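Local coordinates for microcin B17-processing protein McbB (Escherichia coli str. K-12 substr. MG1655, PDB 6GRH) that is needed to convert the inactive precursor of the peptide antibiotic microcin B17 into its active form, at residues B[146-151]-B[170-175]; B[177-182]-B[198-203]; B[192-197]-B[223-228]. All coordinates share one frame; numbering follows the deposited sequence. Where two conformers were deposited one is given.

Contact 1. Residues B[146-151]-B[170-175]; sequences ENYHSD and QSYYLK
Tyr148 swings its ring away from its own amide (CG trans to N, chi1 177°) and its CB points toward segment 170-175 of strand 167-174, where Tyr172 has CG between its own N and carbonyl carbon (chi1 54°); the two side chains lie alongside one another with their ends in the same general direction. They meet within a beta-alpha-beta unit, at the connection between strand 139-144 and helix 150-160 and next to the parallel strand 167-174. The ring planes stand at 49° with centroids 5.7 Å apart, an oblique pairing whose closest touch is Tyr148 CD1 on Tyr172 CB at 4.0 Å. Beyond the pair, Tyr148 OH bonds to His193.

Glu146 and Tyr173 form a second pair, also alongside each other, with Glu146 CG 4.1 Å from Tyr173 CE2 and the carboxylate nearly perpendicular to the ring. Both polar ends are also tied to helix 236-254: Glu146 by a salt bridge to Arg239, Tyr173 by a hydrogen bond to Ser242. Direct hydrogen bonds between the segments are absent, and water takes their place. One water accepts from Tyr173 N at 3.0 Å and gives a weak bond to Glu146 O. Where the helix starts, His149 acts as N-cap, ND1 accepting from Asp151 N at 3.1 Å. A second water donates to Glu146 OE2 at 2.7 Å and lies 2.7 Å from Tyr173 OH, to which it is hydrogen-bonded.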
loop_
_atom_site.group_PDB
_atom_site.type_symbol
_atom_site.label_atom_id
_atom_site.label_comp_id
_atom_site.label_asym_id
_atom_site.label_seq_id
_atom_site.Cartn_x
_atom_site.Cartn_y
_atom_site.Cartn_z
ATOM N N GLU B 146 -27.286 -6.854 8.935
ATOM C CA GLU B 146 -27.422 -5.467 9.397
ATOM C C GLU B 146 -26.952 -5.306 10.835
ATOM O O GLU B 146 -26.275 -4.333 11.175
ATOM C CB GLU B 146 -28.866 -4.959 9.268
ATOM C CG GLU B 146 -29.199 -4.550 7.861
ATOM C CD GLU B 146 -30.456 -3.710 7.686
ATOM O OE1 GLU B 146 -31.021 -3.148 8.654
ATOM O OE2 GLU B 146 -30.837 -3.591 6.512
ATOM N N ASN B 147 -27.311 -6.252 11.689
ATOM C CA ASN B 147 -26.890 -6.214 13.073
ATOM C C ASN B 147 -25.811 -7.270 13.273
ATOM O O ASN B 147 -26.090 -8.428 13.555
ATOM C CB ASN B 147 -28.089 -6.386 13.976
ATOM C CG ASN B 147 -29.147 -5.343 13.692
ATOM O OD1 ASN B 147 -28.854 -4.138 13.653
ATOM N ND2 ASN B 147 -30.381 -5.792 13.440
ATOM N N TYR B 148 -24.566 -6.836 13.115
ATOM C CA TYR B 148 -23.428 -7.744 13.091
ATOM C C TYR B 148 -23.110 -8.281 14.498
ATOM O O TYR B 148 -23.172 -7.562 15.465
ATOM C CB TYR B 148 -22.206 -7.025 12.526
ATOM C CG TYR B 148 -20.984 -7.873 12.532
ATOM C CD1 TYR B 148 -20.681 -8.693 11.462
ATOM C CD2 TYR B 148 -20.128 -7.881 13.647
ATOM C CE1 TYR B 148 -19.568 -9.516 11.496
ATOM C CE2 TYR B 148 -19.008 -8.678 13.685
ATOM C CZ TYR B 148 -18.730 -9.498 12.610
ATOM O OH TYR B 148 -17.606 -10.268 12.644
ATOM N N HIS B 149 -22.790 -9.555 14.581
ATOM C CA HIS B 149 -22.102 -10.117 15.739
ATOM C C HIS B 149 -21.255 -11.245 15.182
ATOM O O HIS B 149 -21.763 -12.041 14.375
ATOM C CB HIS B 149 -23.060 -10.640 16.821
ATOM C CG HIS B 149 -22.392 -10.838 18.148
ATOM N ND1 HIS B 149 -21.430 -11.801 18.356
ATOM C CD2 HIS B 149 -22.504 -10.163 19.318
ATOM C CE1 HIS B 149 -20.980 -11.717 19.596
ATOM N NE2 HIS B 149 -21.616 -10.729 20.202
ATOM N N SER B 150 -19.990 -11.320 15.609
ATOM C CA SER B 150 -19.060 -12.357 15.156
ATOM C C SER B 150 -19.514 -13.785 15.436
ATOM O O SER B 150 -19.202 -14.667 14.654
ATOM C CB SER B 150 -17.655 -12.148 15.752
ATOM O OG SER B 150 -17.674 -12.162 17.163
ATOM N N ASP B 151 -20.214 -14.007 16.549
ATOM C CA ASP B 151 -20.818 -15.309 16.862
ATOM C C ASP B 151 -21.746 -15.859 15.774
ATOM O O ASP B 151 -21.838 -17.066 15.613
ATOM C CB ASP B 151 -21.609 -15.264 18.185
ATOM C CG ASP B 151 -20.723 -15.344 19.419
ATOM O OD1 ASP B 151 -19.494 -15.554 19.304
ATOM O OD2 ASP B 151 -21.270 -15.213 20.530
ATOM N N GLN B 170 -19.740 -12.948 2.964
ATOM C CA GLN B 170 -20.320 -12.251 4.091
ATOM C C GLN B 170 -20.415 -10.795 3.766
ATOM O O GLN B 170 -19.448 -10.217 3.243
ATOM C CB GLN B 170 -19.474 -12.396 5.358
ATOM C CG GLN B 170 -19.160 -13.808 5.803
ATOM C CD GLN B 170 -18.051 -14.511 5.028
ATOM O OE1 GLN B 170 -18.096 -15.727 4.879
ATOM N NE2 GLN B 170 -17.043 -13.789 4.605
ATOM N N SER B 171 -21.535 -10.186 4.131
ATOM C CA SER B 171 -21.713 -8.749 3.953
ATOM C C SER B 171 -22.299 -8.105 5.206
ATOM O O SER B 171 -23.047 -8.711 5.947
ATOM C CB SER B 171 -22.533 -8.446 2.687
ATOM O OG SER B 171 -23.855 -8.915 2.789
ATOM N N TYR B 172 -21.877 -6.880 5.472
ATOM C CA TYR B 172 -22.090 -6.226 6.767
ATOM C C TYR B 172 -21.628 -4.763 6.622
ATOM O O TYR B 172 -21.049 -4.386 5.591
ATOM C CB TYR B 172 -21.311 -6.968 7.898
ATOM C CG TYR B 172 -19.854 -7.130 7.596
ATOM C CD1 TYR B 172 -19.401 -8.174 6.807
ATOM C CD2 TYR B 172 -18.931 -6.183 8.019
ATOM C CE1 TYR B 172 -18.070 -8.310 6.488
ATOM C CE2 TYR B 172 -17.597 -6.299 7.699
ATOM C CZ TYR B 172 -17.170 -7.353 6.940
ATOM O OH TYR B 172 -15.864 -7.454 6.596
ATOM N N TYR B 173 -21.894 -3.967 7.648
ATOM C CA TYR B 173 -21.631 -2.554 7.638
ATOM C C TYR B 173 -20.581 -2.224 8.677
ATOM O O TYR B 173 -20.562 -2.787 9.747
ATOM C CB TYR B 173 -22.915 -1.769 7.867
ATOM C CG TYR B 173 -23.951 -2.056 6.802
ATOM C CD1 TYR B 173 -24.034 -1.274 5.651
ATOM C CD2 TYR B 173 -24.830 -3.145 6.929
ATOM C CE1 TYR B 173 -24.981 -1.546 4.661
ATOM C CE2 TYR B 173 -25.778 -3.431 5.950
ATOM C CZ TYR B 173 -25.846 -2.625 4.805
ATOM O OH TYR B 173 -26.775 -2.921 3.833
ATOM N N LEU B 174 -19.684 -1.314 8.329
ATOM C CA LEU B 174 -18.634 -0.886 9.230
ATOM C C LEU B 174 -18.446 0.585 8.990
ATOM O O LEU B 174 -18.132 0.977 7.861
ATOM C CB LEU B 174 -17.323 -1.632 8.969
ATOM C CG LEU B 174 -16.076 -1.156 9.739
ATOM C CD1 LEU B 174 -16.295 -1.250 11.226
ATOM C CD2 LEU B 174 -14.882 -1.977 9.281
ATOM N N LYS B 175 -18.701 1.363 10.039
ATOM C CA LYS B 175 -18.638 2.822 10.025
ATOM C C LYS B 175 -19.547 3.391 8.932
ATOM O O LYS B 175 -20.758 3.217 9.021
ATOM C CB LYS B 175 -17.170 3.269 9.943
ATOM C CG LYS B 175 -16.411 2.859 11.201
ATOM C CD LYS B 175 -15.036 3.506 11.245
ATOM C CE LYS B 175 -14.327 3.236 12.563
ATOM N NZ LYS B 175 -13.400 4.360 12.874
HETATM O O HOH W 1 -23.534 -5.158 9.822
HETATM O O HOH W 2 -29.075 -4.180 4.580
#

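Contact 2. Residues B[177-182]-B[198-203]; sequences SFRIDG and ERWLSR. With SO4 (sulfate ion), chain G.
Asp181 OD1 is held by two partners: a water that donates to it at 2.7 Å and Tyr172 OH of the adjacent strand. The same water accepts from Trp200 NE1 at 2.8 Å, and so links the carboxylate to the rim of the indole, where OD1 itself lies near the ring plane without direct bonding. The other oxygen, OD2, bonds to His193 ND1 and Gln170 NE2, so both oxygens of this buried acid are occupied.

The main touch between strand 177-180 and helix 193-204 is Arg179 on Trp200. A bend at chi2 (-73°) folds the arginine over the indole, and its guanidinium lies nearly flat on one face, planes 26° apart and centres 4.0 Å apart. This is a cation-pi stack in which NH1 sits over the middle of the ring system, 3.3 Å from Trp200 CD2, while CD adds a CH-pi contact above the five-membered ring. Arg179 NE donates to Ser177 OG at 3.0 Å, the hydroxyl tilted from the guanidinium plane, which helps to fix the rotation of the group. A second water accepts from Arg179 NH1 at 3.1 Å and also from Arg203 NH1, which in addition forms a salt bridge with Glu282.

On the helix, Arg199 and Arg203 clasp a sulfate, probably from the crystallisation liquor. Arg199 presents its edge in two almost straight bonds, NH1 to O3 and NH2 to O4; Arg203 adds NE to O1 and NH2, at 3.1 Å, to O4. Trp200 also touches Ser269 and Ser271 of strand 269-273, so the contact is that of a helix laid against the mixed beta sheet of an alpha/beta fold, joined to strand 177-180 by an arginine-tryptophan cation-pi stack.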
loop_
_atom_site.group_PDB
_atom_site.type_symbol
_atom_site.label_atom_id
_atom_site.label_comp_id
_atom_site.label_asym_id
_atom_site.label_seq_id
_atom_site.Cartn_x
_atom_site.Cartn_y
_atom_site.Cartn_z
ATOM N N SER B 177 -19.272 2.386 5.683
ATOM C CA SER B 177 -19.111 1.496 4.554
ATOM C C SER B 177 -20.001 0.272 4.594
ATOM O O SER B 177 -20.399 -0.210 5.674
ATOM C CB SER B 177 -17.668 1.029 4.428
ATOM O OG SER B 177 -17.345 0.125 5.476
ATOM N N PHE B 178 -20.276 -0.223 3.401
ATOM C CA PHE B 178 -20.846 -1.550 3.188
ATOM C C PHE B 178 -19.685 -2.428 2.704
ATOM O O PHE B 178 -18.986 -2.100 1.750
ATOM C CB PHE B 178 -21.982 -1.471 2.187
ATOM C CG PHE B 178 -22.622 -2.799 1.874
ATOM C CD1 PHE B 178 -23.050 -3.633 2.886
ATOM C CD2 PHE B 178 -22.759 -3.215 0.561
ATOM C CE1 PHE B 178 -23.622 -4.860 2.599
ATOM C CE2 PHE B 178 -23.336 -4.437 0.260
ATOM C CZ PHE B 178 -23.767 -5.270 1.284
ATOM N N ARG B 179 -19.464 -3.539 3.385
ATOM C CA ARG B 179 -18.375 -4.466 3.076
ATOM C C ARG B 179 -18.905 -5.763 2.521
ATOM O O ARG B 179 -19.816 -6.356 3.095
ATOM C CB ARG B 179 -17.603 -4.798 4.353
ATOM C CG ARG B 179 -17.001 -3.588 5.026
ATOM C CD ARG B 179 -15.829 -3.090 4.235
ATOM N NE ARG B 179 -15.242 -1.913 4.877
ATOM C CZ ARG B 179 -14.038 -1.413 4.608
ATOM N NH1 ARG B 179 -13.221 -1.982 3.722
ATOM N NH2 ARG B 179 -13.642 -0.340 5.273
ATOM N N ILE B 180 -18.322 -6.227 1.429
ATOM C CA ILE B 180 -18.600 -7.553 0.942
ATOM C C ILE B 180 -17.252 -8.262 0.967
ATOM O O ILE B 180 -16.326 -7.881 0.252
ATOM C CB ILE B 180 -19.177 -7.558 -0.485
ATOM C CG1 ILE B 180 -20.491 -6.759 -0.550
ATOM C CG2 ILE B 180 -19.361 -9.000 -0.962
ATOM C CD1 ILE B 180 -20.957 -6.522 -1.965
ATOM N N ASP B 181 -17.146 -9.313 1.774
ATOM C CA ASP B 181 -15.899 -10.047 1.840
ATOM C C ASP B 181 -15.629 -10.771 0.531
ATOM O O ASP B 181 -16.535 -11.040 -0.268
ATOM C CB ASP B 181 -15.907 -11.066 2.996
ATOM C CG ASP B 181 -15.922 -10.421 4.357
ATOM O OD1 ASP B 181 -15.594 -9.198 4.477
ATOM O OD2 ASP B 181 -16.275 -11.164 5.327
ATOM N N GLY B 182 -14.367 -11.073 0.294
ATOM C CA GLY B 182 -13.998 -12.015 -0.742
ATOM C C GLY B 182 -14.656 -13.360 -0.498
ATOM O O GLY B 182 -15.099 -13.664 0.606
ATOM N N GLU B 198 -10.450 -8.238 10.406
ATOM C CA GLU B 198 -9.185 -7.820 11.032
ATOM C C GLU B 198 -8.365 -6.875 10.146
ATOM O O GLU B 198 -7.740 -5.939 10.645
ATOM C CB GLU B 198 -8.358 -9.044 11.438
ATOM C CG GLU B 198 -9.029 -9.825 12.577
ATOM C CD GLU B 198 -9.143 -9.043 13.885
ATOM O OE1 GLU B 198 -8.271 -8.172 14.119
ATOM O OE2 GLU B 198 -10.084 -9.327 14.677
ATOM N N ARG B 199 -8.352 -7.119 8.848
ATOM C CA ARG B 199 -7.735 -6.178 7.904
ATOM C C ARG B 199 -8.404 -4.789 7.995
ATOM O O ARG B 199 -7.689 -3.774 8.083
ATOM C CB ARG B 199 -7.770 -6.721 6.478
ATOM C CG ARG B 199 -7.061 -5.868 5.432
ATOM C CD ARG B 199 -5.565 -6.003 5.532
ATOM N NE ARG B 199 -4.863 -5.182 4.549
ATOM C CZ ARG B 199 -4.490 -3.905 4.711
ATOM N NH1 ARG B 199 -4.763 -3.203 5.821
ATOM N NH2 ARG B 199 -3.842 -3.312 3.718
ATOM N N TRP B 200 -9.733 -4.730 8.022
ATOM C CA TRP B 200 -10.434 -3.434 8.075
ATOM C C TRP B 200 -10.303 -2.759 9.445
ATOM O O TRP B 200 -10.110 -1.534 9.519
ATOM C CB TRP B 200 -11.917 -3.539 7.698
ATOM C CG TRP B 200 -12.230 -4.336 6.443
ATOM C CD1 TRP B 200 -13.278 -5.185 6.280
ATOM C CD2 TRP B 200 -11.497 -4.367 5.208
ATOM N NE1 TRP B 200 -13.246 -5.741 5.040
ATOM C CE2 TRP B 200 -12.175 -5.254 4.352
ATOM C CE3 TRP B 200 -10.339 -3.720 4.736
ATOM C CZ2 TRP B 200 -11.746 -5.526 3.054
ATOM C CZ3 TRP B 200 -9.899 -3.996 3.441
ATOM C CH2 TRP B 200 -10.601 -4.896 2.617
ATOM N N LEU B 201 -10.387 -3.538 10.529
ATOM C CA LEU B 201 -10.216 -2.961 11.871
ATOM C C LEU B 201 -8.813 -2.353 12.093
ATOM O O LEU B 201 -8.706 -1.282 12.707
ATOM C CB LEU B 201 -10.581 -3.950 12.973
ATOM C CG LEU B 201 -12.067 -4.322 12.991
ATOM C CD1 LEU B 201 -12.306 -5.395 14.026
ATOM C CD2 LEU B 201 -12.992 -3.155 13.248
ATOM N N SER B 202 -7.786 -3.024 11.573
ATOM C CA SER B 202 -6.414 -2.524 11.556
ATOM C C SER B 202 -6.276 -1.217 10.782
ATOM O O SER B 202 -5.719 -0.253 11.300
ATOM C CB SER B 202 -5.463 -3.578 10.957
ATOM O OG SER B 202 -5.484 -3.589 9.527
ATOM N N ARG B 203 -6.779 -1.194 9.549
ATOM C CA ARG B 203 -6.760 0.026 8.711
ATOM C C ARG B 203 -7.478 1.204 9.380
ATOM O O ARG B 203 -7.045 2.349 9.214
ATOM C CB ARG B 203 -7.335 -0.226 7.311
ATOM C CG ARG B 203 -7.579 1.040 6.471
ATOM C CD ARG B 203 -8.003 0.714 5.042
ATOM N NE ARG B 203 -6.912 0.046 4.319
ATOM C CZ ARG B 203 -7.058 -0.759 3.267
ATOM N NH1 ARG B 203 -8.262 -1.038 2.766
ATOM N NH2 ARG B 203 -5.979 -1.313 2.712
HETATM S S SO4 G . -3.272 0.053 5.174
HETATM O O1 SO4 G . -4.003 1.318 4.933
HETATM O O2 SO4 G . -1.896 0.313 5.658
HETATM O O3 SO4 G . -3.988 -0.698 6.230
HETATM O O4 SO4 G . -3.210 -0.687 3.902
HETATM O O HOH W 3 -10.878 0.014 3.724
HETATM O O HOH W 4 -14.847 -7.048 3.116
#

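Contact 3. Residues B[192-197]-B[223-228]; sequences CHFCHI and KKYQMT. With ZN (zinc ion), chain F.
Cys192 is the N-cap of helix 193-204, whose first turn is approached by the irregular segment 223-228 with Phe194 and Tyr225 CA atoms 10.4 Å apart, a distance bridged between the two segments by side-chain contacts. That turn carries the CxxC half of a four-cysteine zinc site: Cys192 SG and Cys195 SG each bind the zinc ion at 2.3 Å, and Cys290 and Cys292 complete it.

Phe194 and Tyr225 run antiparallel past one another, their ring planes almost perpendicular at 85° and the centroids 5.6 Å apart. The approach is oblique, with Phe194 CD1 3.5 Å from Tyr225 CE1, while His193 CD2 lies over one face of the phenylalanine. Tyr225 OH passes on to Glu198, one residue beyond the segment, and their hydrogen bond anchors the loop to the helix.

Met227 has CG between its backbone N and carbonyl carbon (chi1 46°); from there the extended chain brings CE up against the CG2 and CD1 methyls of Ile197, so the two side chains meet tip to tip. The 3.4 Å between Met227 CE and Ile197 CG2 is short, but doubtful because Ile197 was modelled in two conformers. Inside the helical turn, His196 folds back on the N-cap residue, and its ND1 donates to Cys192 O at 2.9 Å, nearly straight at 172° but from above the carbonyl plane.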
loop_
_atom_site.group_PDB
_atom_site.type_symbol
_atom_site.label_atom_id
_atom_site.label_comp_id
_atom_site.label_asym_id
_atom_site.label_seq_id
_atom_site.Cartn_x
_atom_site.Cartn_y
_atom_site.Cartn_z
ATOM N N CYS B 192 -11.044 -16.177 5.071
ATOM C CA CYS B 192 -12.360 -16.163 5.634
ATOM C C CYS B 192 -12.772 -14.763 6.087
ATOM O O CYS B 192 -12.026 -13.810 5.935
ATOM C CB CYS B 192 -12.388 -17.165 6.784
ATOM S SG CYS B 192 -11.750 -16.537 8.354
ATOM N N HIS B 193 -13.990 -14.644 6.585
ATOM C CA HIS B 193 -14.483 -13.387 7.137
ATOM C C HIS B 193 -13.568 -12.729 8.177
ATOM O O HIS B 193 -13.380 -11.513 8.176
ATOM C CB HIS B 193 -15.798 -13.611 7.824
ATOM C CG HIS B 193 -16.253 -12.444 8.619
ATOM N ND1 HIS B 193 -16.634 -11.259 8.036
ATOM C CD2 HIS B 193 -16.399 -12.282 9.956
ATOM C CE1 HIS B 193 -16.988 -10.409 8.988
ATOM N NE2 HIS B 193 -16.863 -11.005 10.161
ATOM N N PHE B 194 -13.029 -13.535 9.079
ATOM C CA PHE B 194 -12.210 -13.002 10.181
ATOM C C PHE B 194 -10.893 -12.427 9.635
ATOM O O PHE B 194 -10.415 -11.394 10.106
ATOM C CB PHE B 194 -12.075 -14.043 11.301
ATOM C CG PHE B 194 -13.388 -14.355 11.943
ATOM C CD1 PHE B 194 -14.018 -13.402 12.744
ATOM C CD2 PHE B 194 -14.062 -15.531 11.649
ATOM C CE1 PHE B 194 -15.273 -13.636 13.268
ATOM C CE2 PHE B 194 -15.312 -15.793 12.200
ATOM C CZ PHE B 194 -15.923 -14.844 13.001
ATOM N N CYS B 195 -10.371 -13.037 8.568
ATOM C CA CYS B 195 -9.257 -12.459 7.842
ATOM C C CYS B 195 -9.571 -11.051 7.317
ATOM O O CYS B 195 -8.701 -10.166 7.357
ATOM C CB CYS B 195 -8.792 -13.376 6.706
ATOM S SG CYS B 195 -8.043 -14.914 7.257
ATOM N N HIS B 196 -10.802 -10.853 6.844
ATOM C CA HIS B 196 -11.258 -9.579 6.298
ATOM C C HIS B 196 -11.470 -8.527 7.372
ATOM O O HIS B 196 -10.908 -7.385 7.283
ATOM C CB HIS B 196 -12.531 -9.757 5.453
ATOM C CG HIS B 196 -12.261 -10.364 4.122
ATOM N ND1 HIS B 196 -12.077 -11.716 3.944
ATOM C CD2 HIS B 196 -12.050 -9.790 2.911
ATOM C CE1 HIS B 196 -11.817 -11.955 2.672
ATOM N NE2 HIS B 196 -11.785 -10.802 2.026
ATOM N N ILE B 197 -12.246 -8.882 8.387
ATOM C CA ILE B 197 -12.661 -7.907 9.391
ATOM C C ILE B 197 -11.446 -7.383 10.186
ATOM O O ILE B 197 -11.388 -6.210 10.518
ATOM C CB ILE B 197 -13.764 -8.482 10.299
ATOM C CG1 ILE B 197 -14.551 -7.356 10.967
ATOM C CG2 ILE B 197 -13.188 -9.425 11.330
ATOM C CD1 ILE B 197 -15.934 -7.793 11.367
ATOM N N LYS B 223 -9.090 -12.498 25.716
ATOM C CA LYS B 223 -10.517 -12.603 25.987
ATOM C C LYS B 223 -11.134 -13.465 24.896
ATOM O O LYS B 223 -10.549 -13.632 23.816
ATOM C CB LYS B 223 -11.185 -11.219 25.995
ATOM C CG LYS B 223 -10.646 -10.259 27.054
ATOM N N LYS B 224 -12.309 -14.018 25.186
ATOM C CA LYS B 224 -13.085 -14.720 24.176
ATOM C C LYS B 224 -13.203 -13.795 22.960
ATOM O O LYS B 224 -13.583 -12.635 23.110
ATOM C CB LYS B 224 -14.479 -15.124 24.700
ATOM C CG LYS B 224 -15.328 -15.868 23.661
ATOM C CD LYS B 224 -16.568 -16.534 24.274
ATOM N N TYR B 225 -12.836 -14.314 21.791
ATOM C CA TYR B 225 -12.892 -13.558 20.547
ATOM C C TYR B 225 -14.334 -13.317 20.215
ATOM O O TYR B 225 -15.052 -14.250 19.832
ATOM C CB TYR B 225 -12.201 -14.293 19.378
ATOM C CG TYR B 225 -12.087 -13.444 18.117
ATOM C CD1 TYR B 225 -13.124 -13.379 17.205
ATOM C CD2 TYR B 225 -10.934 -12.694 17.849
ATOM C CE1 TYR B 225 -13.032 -12.600 16.055
ATOM C CE2 TYR B 225 -10.828 -11.910 16.696
ATOM C CZ TYR B 225 -11.882 -11.880 15.792
ATOM O OH TYR B 225 -11.820 -11.101 14.644
ATOM N N GLN B 226 -14.783 -12.083 20.407
ATOM C CA GLN B 226 -16.127 -11.722 19.988
ATOM C C GLN B 226 -16.242 -10.226 19.811
ATOM O O GLN B 226 -15.548 -9.454 20.502
ATOM C CB GLN B 226 -17.198 -12.264 20.949
ATOM C CG GLN B 226 -17.595 -11.381 22.132
ATOM C CD GLN B 226 -18.330 -12.171 23.206
ATOM O OE1 GLN B 226 -17.865 -12.266 24.350
ATOM N NE2 GLN B 226 -19.463 -12.769 22.838
ATOM N N MET B 227 -17.109 -9.815 18.886
ATOM C CA MET B 227 -17.336 -8.398 18.671
ATOM C C MET B 227 -18.563 -8.043 17.860
ATOM O O MET B 227 -19.095 -8.846 17.089
ATOM C CB MET B 227 -16.138 -7.805 17.967
ATOM C CG MET B 227 -15.674 -8.657 16.810
ATOM S SD MET B 227 -14.776 -7.560 15.751
ATOM C CE MET B 227 -14.307 -8.722 14.468
ATOM N N THR B 228 -18.961 -6.795 18.059
ATOM C CA THR B 228 -19.930 -6.105 17.246
ATOM C C THR B 228 -19.156 -5.004 16.520
ATOM O O THR B 228 -17.964 -4.805 16.789
ATOM C CB THR B 228 -21.015 -5.495 18.138
ATOM O OG1 THR B 228 -20.395 -4.601 19.061
ATOM C CG2 THR B 228 -21.756 -6.596 18.919
HETATM ZN ZN ZN F . -9.424 -16.502 8.279
#

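Overall arrangement
From the N terminus, contact 1 comes first, closing the loop that runs through helix 150-160 and bringing the chain to strand 167-174. Contact 2 opens only after it has closed: strand 177-180, next in the same sheet, meets helix 193-204 across the intervening loop. Contact 3 starts inside that span and ends beyond it, so contacts 2 and 3 cross, sharing the helix and fastening the loop 223-228 to its N-terminal turn. His193 lies where all three contacts meet, while Ser150 OG bonds to Met227 N. Sheet, zinc-bearing helix and loop 223-228 are thereby tied into one region.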